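Local coordinates for protein time interval measuring enzyme TIME (Bombyx mori, PDB 2E47) that binds one copper and one zinc ion per subunit and probably converts superoxide to hydrogen peroxide and oxygen, as Cu,Zn superoxide dismutases do, at residues G118-D129 and G142-I153; L14-T24 and V35-P43. All blocks are in the same frame, centred on the assembly; numbering follows the deposited sequence.

Contact 1. Residues G118-D129 and G142-I153; sequences GRAVVLHEKADD and GNAGGRVACGVI. With CU (copper (II) ion), chain E.
Ala144 places its CB against the ring of His124, 4.3 Å from the centroid and off-centre, a CH-pi contact at the end of strand 120-124 of the Cu,Zn superoxide dismutase beta-barrel, where this strand pairs antiparallel with strand 147-152. His124 NE2 binds the copper ion at 2.1 Å; His50, His52 and His67 supply the other ligands. With CG anti to the carbonyl carbon (chi1 -69°), the ring points to the side where Arg147 and the copper lie, and CG1 of Val122 from its own strand lies over one face, offset toward the rim. The other ring nitrogen, ND1, shares its single N-H between two long, weak hydrogen bonds, to Gly145 O (3.4 Å) and Gly146 O (3.5 Å). The Arg147 chain runs alongside the ring, pointing the same way; its guanidinium plane stands 84° to the ring and its NH2 bonds the carbonyl of Gly65.

Behind this shell a classic beta bulge shifts the register: Val148 and Ala149 both face Leu123, whose O accepts a firm bond from Val148 N and a weak one from Ala149 N. Farther along, Cys150 pairs with Val122 and is disulfide-linked to Cys61. Beyond the strand, Lys126 N bonds Ala144 O and Asp129 N bonds Gly142 O. Asp128 OD2 is hydrogen-bonded to NE2 of the zinc ligand His75, a second-shell role. Glu125 brings its carboxylate back over Gly145 and Gly146: the Gly146 N-H points straight (179°) at Glu125 OE2, 2.9 Å away and directly above the carboxylate plane.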
# COMPACT_ATOMS: atom_id res chain seq x y z
N GLY A 118 -3.33 -2.38 -3.72
CA GLY A 118 -4.00 -1.45 -2.81
C GLY A 118 -4.77 -2.17 -1.74
O GLY A 118 -5.36 -1.51 -0.88
N ARG A 119 -4.82 -3.52 -1.80
CA ARG A 119 -5.46 -4.29 -0.74
C ARG A 119 -4.40 -4.65 0.31
O ARG A 119 -3.31 -4.12 0.26
CB ARG A 119 -6.27 -5.49 -1.32
CG ARG A 119 -7.31 -4.92 -2.31
CD ARG A 119 -8.28 -5.89 -2.83
NE ARG A 119 -9.14 -5.29 -3.89
CZ ARG A 119 -10.22 -4.52 -3.69
NH1 ARG A 119 -10.90 -4.08 -4.73
NH2 ARG A 119 -10.64 -4.21 -2.47
N ALA A 120 -4.69 -5.48 1.30
CA ALA A 120 -3.69 -5.73 2.37
C ALA A 120 -3.46 -7.23 2.50
O ALA A 120 -4.38 -8.03 2.28
CB ALA A 120 -4.19 -5.21 3.68
N VAL A 121 -2.22 -7.62 2.81
CA VAL A 121 -1.98 -9.00 3.20
C VAL A 121 -2.02 -8.97 4.72
O VAL A 121 -1.53 -7.99 5.35
CB VAL A 121 -0.59 -9.41 2.71
CG1 VAL A 121 -0.22 -10.65 3.44
CG2 VAL A 121 -0.69 -9.76 1.29
N VAL A 122 -2.58 -10.00 5.33
CA VAL A 122 -2.68 -10.08 6.79
C VAL A 122 -2.23 -11.46 7.25
O VAL A 122 -2.72 -12.49 6.73
CB VAL A 122 -4.08 -9.88 7.34
CG1 VAL A 122 -4.04 -10.00 8.90
CG2 VAL A 122 -4.60 -8.51 6.92
N LEU A 123 -1.29 -11.47 8.19
CA LEU A 123 -0.81 -12.72 8.80
C LEU A 123 -1.50 -12.84 10.12
O LEU A 123 -1.44 -11.89 10.94
CB LEU A 123 0.68 -12.61 9.09
CG LEU A 123 1.44 -13.75 9.77
CD1 LEU A 123 1.43 -15.00 8.93
CD2 LEU A 123 2.89 -13.28 9.94
N HIS A 124 -1.99 -14.04 10.41
CA HIS A 124 -2.82 -14.25 11.57
C HIS A 124 -2.12 -15.04 12.63
O HIS A 124 -1.09 -15.70 12.37
CB HIS A 124 -4.07 -15.04 11.10
CG HIS A 124 -4.97 -14.23 10.25
ND1 HIS A 124 -5.88 -13.35 10.78
CD2 HIS A 124 -5.09 -14.15 8.91
CE1 HIS A 124 -6.55 -12.78 9.79
NE2 HIS A 124 -6.11 -13.26 8.64
N GLU A 125 -2.70 -15.01 13.83
CA GLU A 125 -2.10 -15.61 14.99
C GLU A 125 -2.21 -17.14 15.02
O GLU A 125 -1.44 -17.80 15.68
CB GLU A 125 -2.66 -14.97 16.28
CG GLU A 125 -3.78 -15.70 17.00
CD GLU A 125 -4.65 -14.74 17.91
OE1 GLU A 125 -4.07 -13.72 18.42
OE2 GLU A 125 -5.87 -15.00 18.12
N LYS A 126 -3.18 -17.70 14.29
CA LYS A 126 -3.27 -19.17 14.16
C LYS A 126 -3.62 -19.64 12.81
O LYS A 126 -3.90 -18.84 11.89
CB LYS A 126 -4.20 -19.79 15.18
CG LYS A 126 -5.59 -19.22 15.29
CD LYS A 126 -6.02 -19.49 16.71
CE LYS A 126 -7.58 -19.51 16.85
NZ LYS A 126 -8.05 -20.59 17.80
N ALA A 127 -3.65 -20.96 12.70
CA ALA A 127 -3.88 -21.62 11.43
C ALA A 127 -5.28 -21.35 10.88
O ALA A 127 -6.24 -21.21 11.61
CB ALA A 127 -3.67 -23.14 11.58
N ASP A 128 -5.37 -21.26 9.57
CA ASP A 128 -6.66 -21.21 8.88
C ASP A 128 -7.21 -22.65 8.82
O ASP A 128 -6.50 -23.54 8.35
CB ASP A 128 -6.35 -20.74 7.46
CG ASP A 128 -7.59 -20.43 6.60
OD1 ASP A 128 -7.42 -19.60 5.67
OD2 ASP A 128 -8.70 -21.00 6.83
N ASP A 129 -8.47 -22.88 9.24
CA ASP A 129 -9.05 -24.25 9.25
C ASP A 129 -9.86 -24.53 7.96
O ASP A 129 -10.55 -25.56 7.82
CB ASP A 129 -9.90 -24.42 10.52
CG ASP A 129 -11.22 -23.61 10.47
OD1 ASP A 129 -11.85 -23.47 11.55
OD2 ASP A 129 -11.63 -23.09 9.38
N GLY A 142 -12.10 -18.76 8.68
CA GLY A 142 -11.19 -19.88 8.92
C GLY A 142 -10.73 -20.06 10.37
O GLY A 142 -9.92 -20.96 10.63
N ASN A 143 -11.32 -19.27 11.30
CA ASN A 143 -10.97 -19.28 12.72
C ASN A 143 -9.45 -19.03 12.88
O ASN A 143 -8.76 -19.79 13.63
CB ASN A 143 -11.39 -20.64 13.33
CG ASN A 143 -11.26 -20.70 14.85
OD1 ASN A 143 -11.04 -21.79 15.42
ND2 ASN A 143 -11.39 -19.58 15.51
N ALA A 144 -8.90 -18.06 12.13
CA ALA A 144 -7.42 -17.89 12.18
C ALA A 144 -7.00 -16.92 13.26
O ALA A 144 -5.79 -16.73 13.56
CB ALA A 144 -6.81 -17.53 10.75
N GLY A 145 -8.00 -16.31 13.89
CA GLY A 145 -7.76 -15.54 15.11
C GLY A 145 -7.33 -14.12 14.80
O GLY A 145 -7.61 -13.62 13.73
N GLY A 146 -6.62 -13.50 15.75
CA GLY A 146 -6.19 -12.11 15.66
C GLY A 146 -5.11 -11.95 14.60
O GLY A 146 -4.62 -12.93 14.00
N ARG A 147 -4.75 -10.69 14.36
CA ARG A 147 -3.99 -10.29 13.21
C ARG A 147 -2.62 -9.90 13.70
O ARG A 147 -2.51 -8.97 14.44
CB ARG A 147 -4.70 -9.11 12.56
CG ARG A 147 -6.12 -9.51 12.08
CD ARG A 147 -6.78 -8.46 11.24
NE ARG A 147 -8.12 -8.92 10.95
CZ ARG A 147 -9.03 -8.32 10.19
NH1 ARG A 147 -10.22 -8.88 10.04
NH2 ARG A 147 -8.77 -7.16 9.58
N VAL A 148 -1.58 -10.63 13.32
CA VAL A 148 -0.28 -10.33 13.96
C VAL A 148 0.54 -9.30 13.16
O VAL A 148 1.40 -8.63 13.72
CB VAL A 148 0.56 -11.59 14.31
CG1 VAL A 148 -0.24 -12.54 15.23
CG2 VAL A 148 0.95 -12.32 13.12
N ALA A 149 0.30 -9.21 11.84
CA ALA A 149 0.96 -8.21 11.02
C ALA A 149 0.20 -8.05 9.73
O ALA A 149 -0.48 -8.98 9.30
CB ALA A 149 2.45 -8.69 10.74
N CYS A 150 0.34 -6.87 9.11
CA CYS A 150 -0.28 -6.59 7.82
C CYS A 150 0.55 -5.64 7.00
O CYS A 150 1.36 -4.88 7.56
CB CYS A 150 -1.71 -5.98 7.99
SG CYS A 150 -1.89 -4.74 9.19
N GLY A 151 0.34 -5.64 5.69
CA GLY A 151 0.99 -4.65 4.85
C GLY A 151 0.10 -4.35 3.67
O GLY A 151 -0.55 -5.24 3.17
N VAL A 152 0.10 -3.11 3.23
CA VAL A 152 -0.56 -2.77 1.97
C VAL A 152 0.20 -3.34 0.76
O VAL A 152 1.44 -3.31 0.69
CB VAL A 152 -0.73 -1.24 1.78
CG1 VAL A 152 -1.58 -0.99 0.56
CG2 VAL A 152 -1.37 -0.60 2.98
N ILE A 153 -0.52 -3.89 -0.19
CA ILE A 153 0.12 -4.40 -1.42
C ILE A 153 0.38 -3.25 -2.40
O ILE A 153 -0.58 -2.68 -2.93
CB ILE A 153 -0.77 -5.42 -2.09
CG1 ILE A 153 -1.06 -6.55 -1.09
CG2 ILE A 153 -0.14 -5.97 -3.38
CD1 ILE A 153 -2.22 -7.57 -1.50
CU CU E . -7.76 -13.06 7.40
O HOH W 1 -7.56 -22.15 13.63
O HOH W 2 -10.90 -24.19 13.76

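Contact 2. Residues L14-T24 and V35-P43; sequences LSTETIRGNIT and VQGGITGLP. With NAG (2-acetamido-2-deoxy-beta-D-glucopyranose), chain C.
Ile39 reaches across to Leu14 and Ile19, and with Thr24 and Ile19 it has the most surface buried here. Its CG1 lies anti to the carbonyl carbon (chi1 -58°), which sends the longer branch toward Leu14, with Ile39 CD1 3.7 Å from Leu14 CD2. The shorter branch turns to the other neighbour, Ile39 CG2 meeting Ile19 CG2 at 3.8 Å. Gly21 pairs with Ile39, their alpha carbons 4.0 Å apart, and Ile39 CG2 also lies 3.7 Å from Arg20 O. Strand 98-105 adds Ile101 to the same apolar cluster.

Ile19 sits where the chain turns into strand 20-24. Besides its methyl contact with Ile39, it extends CD1 to Leu42 CD2 (3.9 Å), carrying the apolar packing past the end of the paired strands. Alongside, Arg20 and Thr40 exchange two backbone hydrogen bonds, of which Thr40 N to Arg20 O is the shorter at 2.8 Å.

Thr24 lies at the other end, on the face that also bears Asn22. Its backbone is paired both ways with Gln36, and its CG2 approaches the CG of Gln36. Next to it Ile23 turns to the side occupied by Ile39, bringing its CG2 to within 3.5 Å of Val35 CG1. Between the two ends the pairing is longer: Asn22 and Gly38 are joined by bonds of 3.3 Å, the one from Asn22 N weak. Asn22 is on the face away from Ile39, and its ND2 is bonded covalently to C1 of an N-acetylglucosamine, which places the sugar on that face. The whole is an antiparallel beta hairpin, strands 20-27 and 33-40, with one face in the apolar core of the superoxide dismutase barrel and the other N-glycosylated.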
# COMPACT_ATOMS: atom_id res chain seq x y z
N LEU A 14 5.77 -6.74 5.65
CA LEU A 14 5.35 -6.88 7.06
C LEU A 14 6.48 -6.34 7.97
O LEU A 14 7.64 -6.69 7.75
CB LEU A 14 5.26 -8.37 7.31
CG LEU A 14 3.91 -9.07 7.06
CD1 LEU A 14 2.91 -8.25 6.30
CD2 LEU A 14 3.96 -10.54 6.66
N SER A 15 6.17 -5.52 8.98
CA SER A 15 7.20 -4.95 9.79
C SER A 15 6.59 -4.57 11.17
O SER A 15 5.82 -3.60 11.27
CB SER A 15 7.83 -3.71 9.09
OG SER A 15 9.11 -3.45 9.68
N THR A 16 6.97 -5.35 12.18
CA THR A 16 6.48 -5.34 13.54
C THR A 16 7.78 -5.40 14.42
O THR A 16 8.88 -5.57 13.86
CB THR A 16 5.55 -6.59 13.63
OG1 THR A 16 4.18 -6.20 13.39
CG2 THR A 16 5.66 -7.42 14.83
N GLU A 17 7.66 -5.21 15.74
CA GLU A 17 8.77 -5.44 16.65
C GLU A 17 9.31 -6.86 16.47
O GLU A 17 10.54 -7.07 16.52
CB GLU A 17 8.35 -5.27 18.12
CG GLU A 17 8.18 -3.81 18.63
CD GLU A 17 9.24 -2.85 18.07
OE1 GLU A 17 10.43 -2.93 18.49
OE2 GLU A 17 8.87 -2.00 17.23
N THR A 18 8.40 -7.84 16.28
CA THR A 18 8.82 -9.25 16.17
C THR A 18 8.83 -9.88 14.77
O THR A 18 9.56 -10.84 14.54
CB THR A 18 8.01 -10.15 17.16
OG1 THR A 18 6.60 -9.98 16.93
CG2 THR A 18 8.30 -9.78 18.66
N ILE A 19 8.05 -9.35 13.83
CA ILE A 19 7.83 -10.01 12.56
C ILE A 19 8.31 -9.17 11.41
O ILE A 19 8.05 -7.96 11.38
CB ILE A 19 6.31 -10.36 12.39
CG1 ILE A 19 5.98 -11.61 13.23
CG2 ILE A 19 5.98 -10.57 10.88
CD1 ILE A 19 4.60 -11.76 13.51
N ARG A 20 9.05 -9.78 10.48
CA ARG A 20 9.53 -9.08 9.29
C ARG A 20 9.41 -9.94 8.08
O ARG A 20 9.80 -11.12 8.09
CB ARG A 20 11.03 -8.66 9.40
CG ARG A 20 11.44 -8.05 10.73
CD ARG A 20 11.44 -6.55 10.67
NE ARG A 20 12.63 -6.05 11.39
CZ ARG A 20 12.62 -5.59 12.64
NH1 ARG A 20 13.76 -5.17 13.20
NH2 ARG A 20 11.47 -5.53 13.33
N GLY A 21 8.95 -9.33 6.99
CA GLY A 21 8.95 -10.04 5.73
C GLY A 21 8.65 -9.19 4.54
O GLY A 21 8.20 -8.05 4.67
N ASN A 22 8.93 -9.76 3.37
CA ASN A 22 8.57 -9.20 2.07
C ASN A 22 7.80 -10.29 1.37
O ASN A 22 8.24 -11.46 1.37
CB ASN A 22 9.83 -8.95 1.20
CG ASN A 22 10.81 -7.98 1.89
OD1 ASN A 22 10.42 -6.84 2.22
ND2 ASN A 22 12.05 -8.46 2.18
N ILE A 23 6.70 -9.91 0.76
CA ILE A 23 5.90 -10.79 -0.11
C ILE A 23 5.68 -10.13 -1.44
O ILE A 23 5.16 -9.02 -1.48
CB ILE A 23 4.55 -11.19 0.56
CG1 ILE A 23 4.84 -11.85 1.91
CG2 ILE A 23 3.70 -12.21 -0.35
CD1 ILE A 23 4.78 -10.87 2.98
N THR A 24 6.07 -10.83 -2.52
CA THR A 24 6.12 -10.34 -3.85
C THR A 24 5.03 -11.09 -4.69
O THR A 24 4.83 -12.26 -4.47
CB THR A 24 7.58 -10.63 -4.34
OG1 THR A 24 8.43 -9.46 -4.15
CG2 THR A 24 7.65 -11.18 -5.64
N VAL A 35 3.23 -15.98 -5.86
CA VAL A 35 3.48 -15.31 -4.57
C VAL A 35 4.73 -15.87 -3.91
O VAL A 35 4.83 -17.06 -3.70
CB VAL A 35 2.25 -15.56 -3.63
CG1 VAL A 35 2.34 -14.80 -2.28
CG2 VAL A 35 0.93 -15.20 -4.37
N GLN A 36 5.73 -15.07 -3.60
CA GLN A 36 6.90 -15.62 -2.94
C GLN A 36 7.51 -14.67 -1.90
O GLN A 36 7.32 -13.47 -1.95
CB GLN A 36 7.95 -16.09 -3.97
CG GLN A 36 7.97 -15.36 -5.28
CD GLN A 36 9.06 -15.79 -6.28
OE1 GLN A 36 9.88 -16.77 -6.07
NE2 GLN A 36 9.07 -15.09 -7.39
N GLY A 37 8.29 -15.20 -0.98
CA GLY A 37 9.01 -14.33 -0.08
C GLY A 37 9.31 -15.10 1.16
O GLY A 37 9.28 -16.35 1.15
N GLY A 38 9.55 -14.36 2.24
CA GLY A 38 10.09 -14.96 3.45
C GLY A 38 9.58 -14.09 4.54
O GLY A 38 9.46 -12.89 4.33
N ILE A 39 9.25 -14.68 5.68
CA ILE A 39 8.81 -13.92 6.86
C ILE A 39 9.58 -14.55 7.99
O ILE A 39 9.78 -15.75 7.97
CB ILE A 39 7.30 -14.05 7.10
CG1 ILE A 39 6.51 -13.58 5.87
CG2 ILE A 39 6.82 -13.27 8.33
CD1 ILE A 39 5.04 -14.01 6.05
N THR A 40 10.07 -13.77 8.94
CA THR A 40 10.60 -14.32 10.17
C THR A 40 9.86 -13.76 11.39
O THR A 40 9.30 -12.66 11.37
CB THR A 40 12.11 -13.98 10.32
OG1 THR A 40 12.24 -12.55 10.33
CG2 THR A 40 12.83 -14.50 9.13
N GLY A 41 9.82 -14.54 12.45
CA GLY A 41 9.28 -14.04 13.70
C GLY A 41 8.23 -14.88 14.37
O GLY A 41 7.76 -14.50 15.42
N LEU A 42 7.81 -16.01 13.79
CA LEU A 42 6.88 -16.86 14.53
C LEU A 42 7.44 -18.25 14.71
O LEU A 42 8.20 -18.72 13.89
CB LEU A 42 5.54 -16.98 13.85
CG LEU A 42 4.72 -15.71 13.75
CD1 LEU A 42 3.68 -15.96 12.63
CD2 LEU A 42 4.17 -15.33 15.06
N PRO A 43 7.03 -18.91 15.78
CA PRO A 43 7.51 -20.28 16.05
C PRO A 43 7.06 -21.30 14.98
O PRO A 43 6.11 -21.02 14.27
CB PRO A 43 6.85 -20.62 17.42
CG PRO A 43 5.86 -19.62 17.72
CD PRO A 43 6.12 -18.38 16.83
C1 NAG C . 13.18 -7.68 1.69
C2 NAG C . 13.83 -7.08 0.42
C3 NAG C . 15.31 -6.67 0.61
C4 NAG C . 15.80 -6.32 2.01
C5 NAG C . 14.83 -6.70 3.14
C6 NAG C . 14.90 -5.70 4.29
C7 NAG C . 12.94 -7.73 -1.86
C8 NAG C . 11.59 -7.16 -1.63
N2 NAG C . 13.72 -7.95 -0.78
O3 NAG C . 15.64 -5.62 -0.28
O4 NAG C . 16.91 -7.16 2.20
O5 NAG C . 13.48 -6.76 2.70
O6 NAG C . 16.20 -5.56 4.84
O7 NAG C . 13.24 -7.97 -3.03

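From the N terminus, strand 9-15 turns back into strand 20-27, and contact 2 then closes the hairpin to strand 33-40, spanning the ten residues from 25 to 34. Only after strands 45-52, 87-93 and 98-105 does contact 1 open, closing the loop 130-141 with its short helix 138-141. The two are thus in series, neither nested nor crossed. In space they adjoin, since strand 147-155 of contact 1 lies beside strand 9-15: Leu14 CD1 packs on Cys150 C at 3.6 Å, and Ile19 CD1 on Val148 CG2 at 3.7 Å. Contact 2 therefore continues the same antiparallel sheet away from strands 45-52 and 120-124, which carry copper ligands, toward strand 98-105.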